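Local coordinates for protein N6 adenine specific DNA methylase (Encephalitozoon cuniculi, PDB 3Q87) that probably transfers methyl groups from S-adenosylmethionine to protein, as the Mtq2 catalytic subunit that works with Trm112 on the translation termination factor eRF1, at residues 105-110 with 121-126; 131-136 with 157-162. All blocks are in the same frame, centred on the assembly; numbering follows the deposited sequence.

How the interactions relate
Both interactions pack a helix onto the same sheet, the mixed seven-stranded sheet of a Rossmann-like methyltransferase, and their centres lie about 9 Å apart. Interaction 1 belongs to the beta-alpha-beta unit of strand 81-84, helix 105-113 and strand 118-124; helix 129-138 comes next in the chain and opens interaction 2, which closes on strand 155-162. The two run in series. Strands 118-124 and 155-162 are antiparallel neighbours, joined where Leu121 O lies 2.7 Å from Ile159 N and Val123 O 2.8 Å from Tyr157 N. The two helices lie side by side on one face, Leu136 touching Val111. Interaction 1 lies nearer the bound S-adenosylmethionine, about 8 Å from the Phe110 side chain.

Interaction 1: 105-110 with 121-126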
ATOM      1  N   GLU B 105     -18.192  -8.657  -5.502  1.00 18.60           N
ATOM      2  CA  GLU B 105     -17.116  -9.366  -6.183  1.00 22.29           C
ATOM      3  C   GLU B 105     -15.704  -8.916  -5.791  1.00 21.91           C
ATOM      4  O   GLU B 105     -14.815  -9.753  -5.634  1.00 19.88           O
ATOM      5  CB  GLU B 105     -17.324  -9.342  -7.701  1.00 23.99           C
ATOM      6  CG  GLU B 105     -18.613 -10.074  -8.106  1.00 29.75           C
ATOM      7  CD  GLU B 105     -18.729 -10.330  -9.601  1.00 41.80           C
ATOM      8  OE1 GLU B 105     -17.684 -10.423 -10.281  1.00 51.15           O
ATOM      9  OE2 GLU B 105     -19.872 -10.451 -10.099  1.00 38.13           O
ATOM     10  N   VAL B 106     -15.488  -7.611  -5.637  1.00 22.23           N
ATOM     11  CA  VAL B 106     -14.155  -7.143  -5.248  1.00 18.79           C
ATOM     12  C   VAL B 106     -13.957  -7.360  -3.752  1.00 20.23           C
ATOM     13  O   VAL B 106     -12.897  -7.808  -3.310  1.00 19.35           O
ATOM     14  CB  VAL B 106     -13.897  -5.662  -5.641  1.00 20.05           C
ATOM     15  CG1 VAL B 106     -12.445  -5.271  -5.327  1.00 20.25           C
ATOM     16  CG2 VAL B 106     -14.164  -5.451  -7.114  1.00 16.04           C
ATOM     17  N   ILE B 107     -14.990  -7.053  -2.974  1.00 15.23           N
ATOM     18  CA  ILE B 107     -14.947  -7.284  -1.539  1.00 18.46           C
ATOM     19  C   ILE B 107     -14.543  -8.725  -1.230  1.00 20.97           C
ATOM     20  O   ILE B 107     -13.668  -8.972  -0.395  1.00 19.97           O
ATOM     21  CB  ILE B 107     -16.318  -6.995  -0.893  1.00 22.51           C
ATOM     22  CG1 ILE B 107     -16.575  -5.492  -0.865  1.00 19.00           C
ATOM     23  CG2 ILE B 107     -16.401  -7.605   0.524  1.00 19.04           C
ATOM     24  CD1 ILE B 107     -18.057  -5.120  -0.787  1.00 21.30           C
ATOM     25  N   ASP B 108     -15.185  -9.666  -1.915  1.00 19.99           N
ATOM     26  CA  ASP B 108     -14.963 -11.090  -1.696  1.00 24.26           C
ATOM     27  C   ASP B 108     -13.552 -11.482  -2.108  1.00 21.58           C
ATOM     28  O   ASP B 108     -12.911 -12.294  -1.446  1.00 19.54           O
ATOM     29  CB  ASP B 108     -15.989 -11.928  -2.477  1.00 20.97           C
ATOM     30  CG  ASP B 108     -17.370 -11.913  -1.837  1.00 40.24           C
ATOM     31  OD1 ASP B 108     -17.495 -11.387  -0.708  1.00 31.17           O
ATOM     32  OD2 ASP B 108     -18.330 -12.440  -2.457  1.00 40.85           O
ATOM     33  N   ARG B 109     -13.065 -10.905  -3.204  1.00 19.40           N
ATOM     34  CA  ARG B 109     -11.686 -11.143  -3.613  1.00 19.31           C
ATOM     35  C   ARG B 109     -10.706 -10.624  -2.570  1.00 20.23           C
ATOM     36  O   ARG B 109      -9.693 -11.270  -2.267  1.00 19.18           O
ATOM     37  CB  ARG B 109     -11.399 -10.515  -4.979  1.00 25.56           C
ATOM     38  CG  ARG B 109     -11.878 -11.369  -6.129  1.00 24.25           C
ATOM     39  CD  ARG B 109     -11.668 -10.724  -7.491  1.00 30.37           C
ATOM     40  NE  ARG B 109     -10.300 -10.255  -7.710  1.00 32.49           N
ATOM     41  CZ  ARG B 109     -10.002  -9.027  -8.132  1.00 36.94           C
ATOM     42  NH1 ARG B 109     -10.980  -8.166  -8.394  1.00 40.42           N
ATOM     43  NH2 ARG B 109      -8.739  -8.664  -8.320  1.00 20.07           N
ATOM     44  N   PHE B 110     -11.014  -9.457  -2.018  1.00 17.72           N
ATOM     45  CA  PHE B 110     -10.179  -8.851  -0.989  1.00 17.55           C
ATOM     46  C   PHE B 110     -10.127  -9.726   0.264  1.00 21.16           C
ATOM     47  O   PHE B 110      -9.066 -10.036   0.776  1.00 15.07           O
ATOM     48  CB  PHE B 110     -10.711  -7.459  -0.600  1.00 16.42           C
ATOM     49  CG  PHE B 110     -10.067  -6.892   0.642  1.00 16.11           C
ATOM     50  CD1 PHE B 110      -8.726  -6.550   0.641  1.00 11.93           C
ATOM     51  CD2 PHE B 110     -10.799  -6.706   1.808  1.00 20.76           C
ATOM     52  CE1 PHE B 110      -8.114  -6.040   1.787  1.00 15.71           C
ATOM     53  CE2 PHE B 110     -10.202  -6.190   2.951  1.00 19.77           C
ATOM     54  CZ  PHE B 110      -8.843  -5.863   2.940  1.00 16.75           C
ATOM     55  N   LEU B 121     -12.799  -2.017   6.789  1.00 15.70           N
ATOM     56  CA  LEU B 121     -13.467  -2.207   5.504  1.00 14.88           C
ATOM     57  C   LEU B 121     -14.836  -1.534   5.508  1.00 21.18           C
ATOM     58  O   LEU B 121     -15.575  -1.655   6.471  1.00 22.26           O
ATOM     59  CB  LEU B 121     -13.623  -3.696   5.205  1.00 14.90           C
ATOM     60  CG  LEU B 121     -14.388  -4.088   3.940  1.00 19.69           C
ATOM     61  CD1 LEU B 121     -13.613  -3.675   2.679  1.00 15.55           C
ATOM     62  CD2 LEU B 121     -14.635  -5.600   3.938  1.00 23.38           C
ATOM     63  N   LEU B 122     -15.166  -0.821   4.436  1.00 19.47           N
ATOM     64  CA  LEU B 122     -16.478  -0.208   4.319  1.00 19.16           C
ATOM     65  C   LEU B 122     -17.358  -1.048   3.412  1.00 22.21           C
ATOM     66  O   LEU B 122     -16.922  -1.521   2.369  1.00 16.89           O
ATOM     67  CB  LEU B 122     -16.388   1.229   3.783  1.00 19.55           C
ATOM     68  CG  LEU B 122     -17.736   1.971   3.653  1.00 14.13           C
ATOM     69  CD1 LEU B 122     -17.523   3.466   3.725  1.00 15.55           C
ATOM     70  CD2 LEU B 122     -18.494   1.612   2.369  1.00 18.24           C
ATOM     71  N   VAL B 123     -18.609  -1.225   3.823  1.00 18.04           N
ATOM     72  CA  VAL B 123     -19.555  -2.007   3.069  1.00 17.57           C
ATOM     73  C   VAL B 123     -20.907  -1.292   3.156  1.00 19.17           C
ATOM     74  O   VAL B 123     -21.095  -0.458   4.019  1.00 17.14           O
ATOM     75  CB  VAL B 123     -19.646  -3.429   3.651  1.00 24.98           C
ATOM     76  CG1 VAL B 123     -20.895  -4.097   3.193  1.00 36.17           C
ATOM     77  CG2 VAL B 123     -18.408  -4.252   3.269  1.00 23.11           C
ATOM     78  N   ILE B 124     -21.826  -1.586   2.243  1.00 20.38           N
ATOM     79  CA  ILE B 124     -23.180  -1.057   2.355  1.00 25.90           C
ATOM     80  C   ILE B 124     -24.188  -2.188   2.581  1.00 26.95           C
ATOM     81  O   ILE B 124     -23.867  -3.352   2.404  1.00 18.81           O
ATOM     82  CB  ILE B 124     -23.580  -0.214   1.126  1.00 27.86           C
ATOM     83  CG1 ILE B 124     -23.560  -1.068  -0.139  1.00 25.07           C
ATOM     84  CG2 ILE B 124     -22.663   1.003   0.995  1.00 26.14           C
ATOM     85  CD1 ILE B 124     -24.172  -0.370  -1.344  1.00 31.66           C
ATOM     86  N   GLU B 125     -25.405  -1.834   2.984  1.00 34.33           N
ATOM     87  CA  GLU B 125     -26.410  -2.831   3.335  1.00 29.59           C
ATOM     88  C   GLU B 125     -26.614  -3.844   2.211  1.00 39.09           C
ATOM     89  O   GLU B 125     -26.782  -5.043   2.458  1.00 32.43           O
ATOM     90  CB  GLU B 125     -27.732  -2.146   3.684  1.00 37.53           C
ATOM     91  CG  GLU B 125     -28.714  -3.013   4.450  1.00 38.47           C
ATOM     92  CD  GLU B 125     -29.835  -2.187   5.064  1.00 49.88           C
ATOM     93  OE1 GLU B 125     -29.628  -1.607   6.157  1.00 53.60           O
ATOM     94  OE2 GLU B 125     -30.920  -2.109   4.452  1.00 40.68           O
ATOM     95  N   ALA B 126     -26.581  -3.367   0.972  1.00 29.87           N
ATOM     96  CA  ALA B 126     -26.820  -4.246  -0.168  1.00 28.87           C
ATOM     97  C   ALA B 126     -25.761  -5.346  -0.333  1.00 32.70           C
ATOM     98  O   ALA B 126     -26.027  -6.385  -0.946  1.00 24.21           O
ATOM     99  CB  ALA B 126     -26.967  -3.437  -1.441  1.00 28.73           C
TER
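The ring of Phe110 meets Leu121 at a slant, with CD2 of the ring 4.2 Å from CD1 of Leu121. The ring also makes an edge-to-face pair with Phe84 and touches Val82, so helix 105-113 rests on strand 81-84 as well as on strand 118-124. Leu121 itself touches Phe84, which puts the leucine and the two phenylalanines in one cluster. One turn back along the helix, Ile107 reaches the strand through two branches. Its CG1 stands beside the backbone N (chi1 -72°) and brings CD1 to within 4.2 Å of Val123 CG2, while the other branch, CG2, approaches CD2 of Leu121 at 4.3 Å. Leu121 therefore gives one methyl to Phe110 and the other to Ile107. The backbones stay well apart, Ile107 CA and Val123 CA being 8.4 Å from each other, and helix and strand run roughly antiparallel, at 147°, as expected for a helix that leads back to the next parallel strand of a beta-alpha-beta unit. Phe110 also lies close to Leu70, a residue of the S-adenosylmethionine site, and Arg109 forms a salt bridge with Asp69 of that site. All four touching residues are buried and purely apolar where they meet, so between these two segments the link rests on buried hydrocarbon contact, with no directional bond.

Interaction 2: 131-136 with 157-162; sequences EVLARL and YIIKGE
Helix segment 131-136 and strand segment 157-162 run almost parallel, their axes 9° apart in direction and 10.3 Å apart at closest approach. The backbones come nearest toward the end of both segments, where the CA atoms of Leu136 and Gly161 are 7.4 Å apart; three residues back on the helix and two on the strand, Leu133 CA and Ile159 CA are 7.8 Å apart. On the strand side the contact rests on Ile159: all three helix residues that touch the strand do so on this one side chain. Its two branches divide the work. CG1 lies beside the backbone N (chi1 -61°), and the extended chain beyond it brings CD1 to CG1 of Val132 at 3.8 Å. The shorter branch, CG2, meets CD1 of Leu136 at 3.7 Å. Leu133, whose CA-CB bond does not aim at the strand, reaches both branches with its end: CD2 lies 3.7 Å from Ile159 CG2 and 3.8 Å from Ile159 CD1. These contacts are entirely between hydrocarbon groups, with no hydrogen bond across. Around them, Leu133 and Leu136 also lie on Thr143 of strand 142-150, outermost in this chain's sheet, Val132 touches Leu121 of strand 118-124, and Leu136 leans on Val111 of helix 105-113. Helix 129-138 touches strands 118-124, 155-162 and 142-150, of which the middle one runs antiparallel to both neighbours, with helix 105-113 alongside.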
ATOM      1  N   GLU B 131     -22.761 -11.545   5.730  1.00 22.23           N
ATOM      2  CA  GLU B 131     -21.986 -12.502   4.950  1.00 30.10           C
ATOM      3  C   GLU B 131     -20.516 -12.073   4.876  1.00 32.81           C
ATOM      4  O   GLU B 131     -19.617 -12.911   4.829  1.00 27.17           O
ATOM      5  CB  GLU B 131     -22.566 -12.658   3.545  1.00 28.29           C
ATOM      6  CG  GLU B 131     -23.955 -13.264   3.511  1.00 44.58           C
ATOM      7  CD  GLU B 131     -24.477 -13.464   2.094  1.00 60.99           C
ATOM      8  OE1 GLU B 131     -23.714 -13.227   1.128  1.00 53.46           O
ATOM      9  OE2 GLU B 131     -25.653 -13.860   1.948  1.00 62.59           O
ATOM     10  N   VAL B 132     -20.275 -10.766   4.865  1.00 28.45           N
ATOM     11  CA  VAL B 132     -18.911 -10.260   4.861  1.00 28.96           C
ATOM     12  C   VAL B 132     -18.237 -10.579   6.194  1.00 23.43           C
ATOM     13  O   VAL B 132     -17.122 -11.088   6.229  1.00 24.32           O
ATOM     14  CB  VAL B 132     -18.841  -8.727   4.580  1.00 29.21           C
ATOM     15  CG1 VAL B 132     -17.370  -8.254   4.542  1.00 21.20           C
ATOM     16  CG2 VAL B 132     -19.562  -8.376   3.274  1.00 21.67           C
ATOM     17  N   LEU B 133     -18.914 -10.275   7.295  1.00 29.61           N
ATOM     18  CA  LEU B 133     -18.392 -10.621   8.614  1.00 28.98           C
ATOM     19  C   LEU B 133     -18.044 -12.104   8.704  1.00 24.66           C
ATOM     20  O   LEU B 133     -16.974 -12.478   9.175  1.00 28.42           O
ATOM     21  CB  LEU B 133     -19.407 -10.272   9.691  1.00 32.49           C
ATOM     22  CG  LEU B 133     -19.653  -8.785   9.888  1.00 31.95           C
ATOM     23  CD1 LEU B 133     -20.793  -8.601  10.873  1.00 22.53           C
ATOM     24  CD2 LEU B 133     -18.370  -8.118  10.376  1.00 32.64           C
ATOM     25  N   ALA B 134     -18.966 -12.943   8.251  1.00 24.34           N
ATOM     26  CA  ALA B 134     -18.767 -14.382   8.285  1.00 30.27           C
ATOM     27  C   ALA B 134     -17.519 -14.799   7.509  1.00 31.40           C
ATOM     28  O   ALA B 134     -16.698 -15.590   7.996  1.00 27.54           O
ATOM     29  CB  ALA B 134     -20.009 -15.097   7.741  1.00 24.96           C
ATOM     30  N   ARG B 135     -17.368 -14.265   6.300  1.00 30.16           N
ATOM     31  CA  ARG B 135     -16.225 -14.639   5.469  1.00 25.17           C
ATOM     32  C   ARG B 135     -14.922 -14.240   6.134  1.00 26.25           C
ATOM     33  O   ARG B 135     -13.917 -14.947   6.026  1.00 31.91           O
ATOM     34  CB  ARG B 135     -16.322 -14.006   4.085  1.00 28.52           C
ATOM     35  CG  ARG B 135     -17.176 -14.790   3.109  1.00 34.36           C
ATOM     36  CD  ARG B 135     -17.131 -14.138   1.747  1.00 40.45           C
ATOM     37  NE  ARG B 135     -18.073 -14.743   0.816  1.00 43.81           N
ATOM     38  CZ  ARG B 135     -17.731 -15.331  -0.323  1.00 33.64           C
ATOM     39  NH1 ARG B 135     -16.462 -15.397  -0.683  1.00 37.70           N
ATOM     40  NH2 ARG B 135     -18.666 -15.849  -1.099  1.00 36.59           N
ATOM     41  N   LEU B 136     -14.953 -13.096   6.809  1.00 22.71           N
ATOM     42  CA  LEU B 136     -13.803 -12.575   7.525  1.00 26.95           C
ATOM     43  C   LEU B 136     -13.457 -13.484   8.687  1.00 27.63           C
ATOM     44  O   LEU B 136     -12.290 -13.732   8.957  1.00 26.47           O
ATOM     45  CB  LEU B 136     -14.083 -11.152   8.025  1.00 22.84           C
ATOM     46  CG  LEU B 136     -13.947 -10.039   6.986  1.00 27.36           C
ATOM     47  CD1 LEU B 136     -14.455  -8.718   7.539  1.00 22.19           C
ATOM     48  CD2 LEU B 136     -12.492  -9.909   6.508  1.00 30.36           C
ATOM     49  N   TYR B 157     -21.695   0.544   6.521  1.00 22.61           N
ATOM     50  CA  TYR B 157     -21.131  -0.213   7.633  1.00 18.91           C
ATOM     51  C   TYR B 157     -19.607  -0.234   7.587  1.00 22.81           C
ATOM     52  O   TYR B 157     -19.006  -0.613   6.583  1.00 27.47           O
ATOM     53  CB  TYR B 157     -21.652  -1.650   7.621  1.00 28.36           C
ATOM     54  CG  TYR B 157     -23.163  -1.755   7.670  1.00 31.25           C
ATOM     55  CD1 TYR B 157     -23.815  -2.153   8.834  1.00 41.70           C
ATOM     56  CD2 TYR B 157     -23.935  -1.453   6.558  1.00 32.01           C
ATOM     57  CE1 TYR B 157     -25.196  -2.249   8.888  1.00 39.92           C
ATOM     58  CE2 TYR B 157     -25.321  -1.549   6.598  1.00 39.75           C
ATOM     59  CZ  TYR B 157     -25.946  -1.947   7.766  1.00 40.11           C
ATOM     60  OH  TYR B 157     -27.316  -2.043   7.813  1.00 42.00           O
ATOM     61  N   ILE B 158     -18.983   0.174   8.679  1.00 23.96           N
ATOM     62  CA  ILE B 158     -17.537   0.104   8.779  1.00 23.49           C
ATOM     63  C   ILE B 158     -17.113  -1.101   9.606  1.00 25.48           C
ATOM     64  O   ILE B 158     -17.363  -1.184  10.810  1.00 27.37           O
ATOM     65  CB  ILE B 158     -16.958   1.383   9.363  1.00 22.99           C
ATOM     66  CG1 ILE B 158     -17.247   2.545   8.403  1.00 17.55           C
ATOM     67  CG2 ILE B 158     -15.457   1.211   9.631  1.00 18.20           C
ATOM     68  CD1 ILE B 158     -16.996   3.883   9.015  1.00 38.25           C
ATOM     69  N   ILE B 159     -16.482  -2.046   8.931  1.00 20.71           N
ATOM     70  CA  ILE B 159     -16.050  -3.276   9.567  1.00 21.78           C
ATOM     71  C   ILE B 159     -14.610  -3.177  10.039  1.00 26.84           C
ATOM     72  O   ILE B 159     -13.733  -2.769   9.284  1.00 23.54           O
ATOM     73  CB  ILE B 159     -16.207  -4.444   8.603  1.00 21.64           C
ATOM     74  CG1 ILE B 159     -17.672  -4.592   8.214  1.00 24.58           C
ATOM     75  CG2 ILE B 159     -15.729  -5.740   9.234  1.00 28.38           C
ATOM     76  CD1 ILE B 159     -17.951  -5.836   7.388  1.00 29.02           C
ATOM     77  N   LYS B 160     -14.372  -3.516  11.302  1.00 26.77           N
ATOM     78  CA  LYS B 160     -13.008  -3.623  11.807  1.00 22.03           C
ATOM     79  C   LYS B 160     -12.671  -5.094  11.994  1.00 32.38           C
ATOM     80  O   LYS B 160     -13.429  -5.832  12.613  1.00 24.37           O
ATOM     81  CB  LYS B 160     -12.813  -2.867  13.118  1.00 27.71           C
ATOM     82  CG  LYS B 160     -11.444  -3.114  13.727  1.00 25.02           C
ATOM     83  CD  LYS B 160     -11.173  -2.241  14.941  1.00 29.34           C
ATOM     84  CE  LYS B 160      -9.801  -2.559  15.531  1.00 33.85           C
ATOM     85  NZ  LYS B 160      -9.519  -1.743  16.739  1.00 33.10           N
ATOM     86  N   GLY B 161     -11.545  -5.520  11.429  1.00 18.98           N
ATOM     87  CA  GLY B 161     -11.130  -6.908  11.524  1.00 23.02           C
ATOM     88  C   GLY B 161      -9.768  -7.013  12.159  1.00 23.93           C
ATOM     89  O   GLY B 161      -8.874  -6.221  11.863  1.00 25.03           O
ATOM     90  N   GLU B 162      -9.602  -7.979  13.049  1.00 26.33           N
ATOM     91  CA  GLU B 162      -8.320  -8.146  13.715  1.00 28.68           C
ATOM     92  C   GLU B 162      -8.020  -9.607  13.982  1.00 29.23           C
ATOM     93  O   GLU B 162      -8.884 -10.367  14.414  1.00 29.63           O
ATOM     94  CB  GLU B 162      -8.258  -7.335  15.012  1.00 25.15           C
ATOM     95  CG  GLU B 162      -6.835  -7.192  15.543  1.00 46.60           C
ATOM     96  CD  GLU B 162      -6.727  -6.296  16.765  1.00 48.11           C
ATOM     97  OE1 GLU B 162      -7.751  -5.705  17.164  1.00 44.32           O
ATOM     98  OE2 GLU B 162      -5.613  -6.188  17.324  1.00 47.28           O
TER